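PDB 4N4P: acylneuraminate lyase from Mycoplasma synoviae, which belongs to the dihydrodipicolinate synthetase family of TIM-barrel proteins and is built as a parallel beta/alpha barrel. Local coordinates for residues K156-K161 / S181-K186. Residues are numbered along the deposited sequence; the frame is centred on the assembly and turned at random.
Sequences KLLEIK and SKYPDK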
ATOM      1  N   LYS A 156      -2.100  22.011  13.569  1.00 19.85           N
ATOM      2  CA  LYS A 156      -0.921  22.555  14.231  1.00 19.95           C
ATOM      3  C   LYS A 156       0.027  23.235  13.234  1.00 18.58           C
ATOM      4  O   LYS A 156       0.621  24.271  13.545  1.00 18.68           O
ATOM      5  CB  LYS A 156      -0.177  21.476  15.010  1.00 20.85           C
ATOM      6  CG  LYS A 156      -0.972  20.899  16.189  1.00 23.91           C
ATOM      7  CD  LYS A 156      -0.255  19.676  16.750  1.00 29.61           C
ATOM      8  CE  LYS A 156      -1.248  18.651  17.315  1.00 32.42           C
ATOM      9  NZ  LYS A 156      -0.681  17.258  17.157  1.00 35.32           N
ATOM     10  N   LEU A 157       0.155  22.660  12.036  1.00 17.19           N
ATOM     11  CA  LEU A 157       0.958  23.292  10.994  1.00 15.57           C
ATOM     12  C   LEU A 157       0.254  24.530  10.480  1.00 14.68           C
ATOM     13  O   LEU A 157       0.891  25.546  10.233  1.00 14.52           O
ATOM     14  CB  LEU A 157       1.268  22.318   9.836  1.00 14.71           C
ATOM     15  CG  LEU A 157       2.051  21.018  10.100  1.00 14.56           C
ATOM     16  CD1 LEU A 157       2.058  20.147   8.809  1.00 15.10           C
ATOM     17  CD2 LEU A 157       3.492  21.309  10.586  1.00 14.82           C
ATOM     18  N   LEU A 158      -1.074  24.453  10.333  1.00 14.78           N
ATOM     19  CA  LEU A 158      -1.866  25.589   9.821  1.00 15.10           C
ATOM     20  C   LEU A 158      -1.810  26.806  10.734  1.00 15.74           C
ATOM     21  O   LEU A 158      -2.076  27.925  10.292  1.00 15.40           O
ATOM     22  CB  LEU A 158      -3.339  25.173   9.623  1.00 14.19           C
ATOM     23  CG  LEU A 158      -3.585  24.214   8.453  1.00 14.16           C
ATOM     24  CD1 LEU A 158      -5.018  23.634   8.442  1.00 11.59           C
ATOM     25  CD2 LEU A 158      -3.274  24.941   7.144  1.00 13.74           C
ATOM     26  N   GLU A 159      -1.485  26.576  12.000  1.00 16.85           N
ATOM     27  CA  GLU A 159      -1.470  27.643  13.002  1.00 18.62           C
ATOM     28  C   GLU A 159      -0.158  28.412  13.066  1.00 17.65           C
ATOM     29  O   GLU A 159      -0.072  29.460  13.704  1.00 16.53           O
ATOM     30  CB  GLU A 159      -1.746  27.066  14.374  1.00 19.65           C
ATOM     31  CG  GLU A 159      -3.211  26.994  14.687  1.00 24.74           C
ATOM     32  CD  GLU A 159      -3.475  26.126  15.893  1.00 31.64           C
ATOM     33  OE1 GLU A 159      -2.578  26.003  16.775  1.00 33.90           O
ATOM     34  OE2 GLU A 159      -4.589  25.562  15.946  1.00 36.36           O
ATOM     35  N   ILE A 160       0.859  27.899  12.386  1.00 16.69           N
ATOM     36  CA  ILE A 160       2.171  28.556  12.350  1.00 16.07           C
ATOM     37  C   ILE A 160       2.058  29.999  11.835  1.00 15.96           C
ATOM     38  O   ILE A 160       1.254  30.298  10.946  1.00 14.82           O
ATOM     39  CB  ILE A 160       3.181  27.686  11.535  1.00 15.79           C
ATOM     40  CG1 ILE A 160       3.509  26.420  12.335  1.00 16.15           C
ATOM     41  CG2 ILE A 160       4.434  28.476  11.149  1.00 15.05           C
ATOM     42  CD1 ILE A 160       4.192  25.273  11.530  1.00 15.62           C
ATOM     43  N   LYS A 161       2.828  30.909  12.439  1.00 15.88           N
ATOM     44  CA  LYS A 161       2.818  32.303  12.040  1.00 16.43           C
ATOM     45  C   LYS A 161       2.900  32.467  10.512  1.00 15.82           C
ATOM     46  O   LYS A 161       3.727  31.824   9.851  1.00 15.61           O
ATOM     47  CB  LYS A 161       3.971  33.063  12.730  1.00 16.57           C
ATOM     48  CG  LYS A 161       4.003  34.547  12.405  1.00 21.00           C
ATOM     49  CD  LYS A 161       5.222  35.235  13.056  1.00 25.97           C
ATOM     50  CE  LYS A 161       5.073  36.748  13.031  1.00 29.46           C
ATOM     51  NZ  LYS A 161       5.412  37.327  11.705  1.00 32.29           N
ATOM     52  N   SER A 181     -14.239  21.348   6.736  1.00 10.51           N
ATOM     53  CA  SER A 181     -15.157  21.416   7.871  1.00 11.65           C
ATOM     54  C   SER A 181     -14.465  22.081   9.074  1.00 12.26           C
ATOM     55  O   SER A 181     -15.046  22.960   9.719  1.00 12.56           O
ATOM     56  CB  SER A 181     -15.639  20.015   8.259  1.00 12.38           C
ATOM     57  OG  SER A 181     -16.591  20.111   9.315  1.00 14.04           O
ATOM     58  N   LYS A 182     -13.227  21.681   9.339  1.00 12.67           N
ATOM     59  CA  LYS A 182     -12.539  22.086  10.581  1.00 13.86           C
ATOM     60  C   LYS A 182     -11.929  23.485  10.490  1.00 13.83           C
ATOM     61  O   LYS A 182     -11.840  24.206  11.513  1.00 12.89           O
ATOM     62  CB  LYS A 182     -11.509  21.031  10.996  1.00 14.33           C
ATOM     63  CG  LYS A 182     -10.778  21.305  12.318  1.00 19.34           C
ATOM     64  CD  LYS A 182     -11.638  20.943  13.556  1.00 26.03           C
ATOM     65  CE  LYS A 182     -10.806  21.035  14.842  1.00 30.62           C
ATOM     66  NZ  LYS A 182     -11.660  20.925  16.067  1.00 33.72           N
ATOM     67  N   TYR A 183     -11.528  23.883   9.284  1.00 12.83           N
ATOM     68  CA  TYR A 183     -10.747  25.119   9.119  1.00 14.14           C
ATOM     69  C   TYR A 183     -11.386  26.088   8.115  1.00 14.39           C
ATOM     70  O   TYR A 183     -10.787  26.413   7.093  1.00 14.16           O
ATOM     71  CB  TYR A 183      -9.288  24.786   8.730  1.00 13.45           C
ATOM     72  CG  TYR A 183      -8.620  23.839   9.713  1.00 15.04           C
ATOM     73  CD1 TYR A 183      -8.172  24.293  10.971  1.00 16.52           C
ATOM     74  CD2 TYR A 183      -8.451  22.492   9.399  1.00 15.58           C
ATOM     75  CE1 TYR A 183      -7.583  23.399  11.882  1.00 16.63           C
ATOM     76  CE2 TYR A 183      -7.866  21.607  10.287  1.00 17.51           C
ATOM     77  CZ  TYR A 183      -7.435  22.071  11.528  1.00 17.83           C
ATOM     78  OH  TYR A 183      -6.857  21.173  12.403  1.00 19.06           O
ATOM     79  N   PRO A 184     -12.596  26.579   8.413  1.00 15.00           N
ATOM     80  CA  PRO A 184     -13.296  27.431   7.444  1.00 15.97           C
ATOM     81  C   PRO A 184     -12.599  28.767   7.151  1.00 16.67           C
ATOM     82  O   PRO A 184     -12.837  29.353   6.095  1.00 17.59           O
ATOM     83  CB  PRO A 184     -14.661  27.680   8.114  1.00 16.14           C
ATOM     84  CG  PRO A 184     -14.386  27.512   9.588  1.00 16.48           C
ATOM     85  CD  PRO A 184     -13.370  26.403   9.662  1.00 15.54           C
ATOM     86  N   ASP A 185     -11.744  29.242   8.053  1.00 17.17           N
ATOM     87  CA  ASP A 185     -11.035  30.505   7.783  1.00 17.77           C
ATOM     88  C   ASP A 185      -9.592  30.317   7.308  1.00 16.07           C
ATOM     89  O   ASP A 185      -8.791  31.264   7.301  1.00 15.99           O
ATOM     90  CB  ASP A 185     -11.119  31.462   8.985  1.00 19.59           C
ATOM     91  CG  ASP A 185     -11.020  32.949   8.572  1.00 23.21           C
ATOM     92  OD1 ASP A 185     -10.933  33.796   9.493  1.00 27.21           O
ATOM     93  OD2 ASP A 185     -11.043  33.284   7.343  1.00 26.70           O
ATOM     94  N   LYS A 186      -9.251  29.084   6.936  1.00 13.72           N
ATOM     95  CA  LYS A 186      -7.983  28.853   6.283  1.00 13.13           C
ATOM     96  C   LYS A 186      -8.280  28.697   4.791  1.00 12.38           C
ATOM     97  O   LYS A 186      -9.395  28.302   4.400  1.00 13.28           O
ATOM     98  CB  LYS A 186      -7.239  27.628   6.839  1.00 12.20           C
ATOM     99  CG  LYS A 186      -6.755  27.780   8.290  1.00 13.17           C
ATOM    100  CD  LYS A 186      -5.576  28.757   8.406  1.00 13.75           C
ATOM    101  CE  LYS A 186      -5.263  29.018   9.879  1.00 13.40           C
ATOM    102  NZ  LYS A 186      -4.109  29.934  10.116  1.00 13.27           N
TER
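Leu158 and Tyr183 meet by a CH-pi contact: the methyl CD1 of Leu158 lies over the middle of the Tyr183 ring, 3.8 Å from the centroid and only 13° off the ring normal. The nearest ring atom is CD2 of Tyr183, 3.7 Å from CD1 of Leu158. The ring is sandwiched, since CG of Lys182 covers its opposite face, nearer the rim. Phe188 of strand 187-190 touches both Leu158 and Tyr183, and the Tyr183 hydroxyl is hydrogen-bonded to the carbonyl O of Thr151, at the start of helix 151-158.

The polar link is a single hydrogen bond, 2.9 Å from Lys186 NZ to the backbone O of Leu158. The ammonium comes from above the carbonyl plane, with a C=O...N angle of 144°. A bend in the Lys186 chain at chi2 (-72°) precedes an extended outer half that carries NZ to Leu158; its CE passes 3.4 Å from the same Leu158 O. NZ also donates to the O of Val163 in strand 163-168.

Tyr183 leaves the helical conformation after helix 173-182 and opens a type I turn, closed by Lys186 N to Tyr183 O at 3.1 Å, which leads into strand 187-190. The contact thus joins the C-terminal end of helix 151-158 to the turn after helix 173-182, the next barrel helix, pairing an apolar methyl-on-ring contact with a lysine ammonium shared between two backbone carbonyl oxygens, whose partial negative charges probably offset its own.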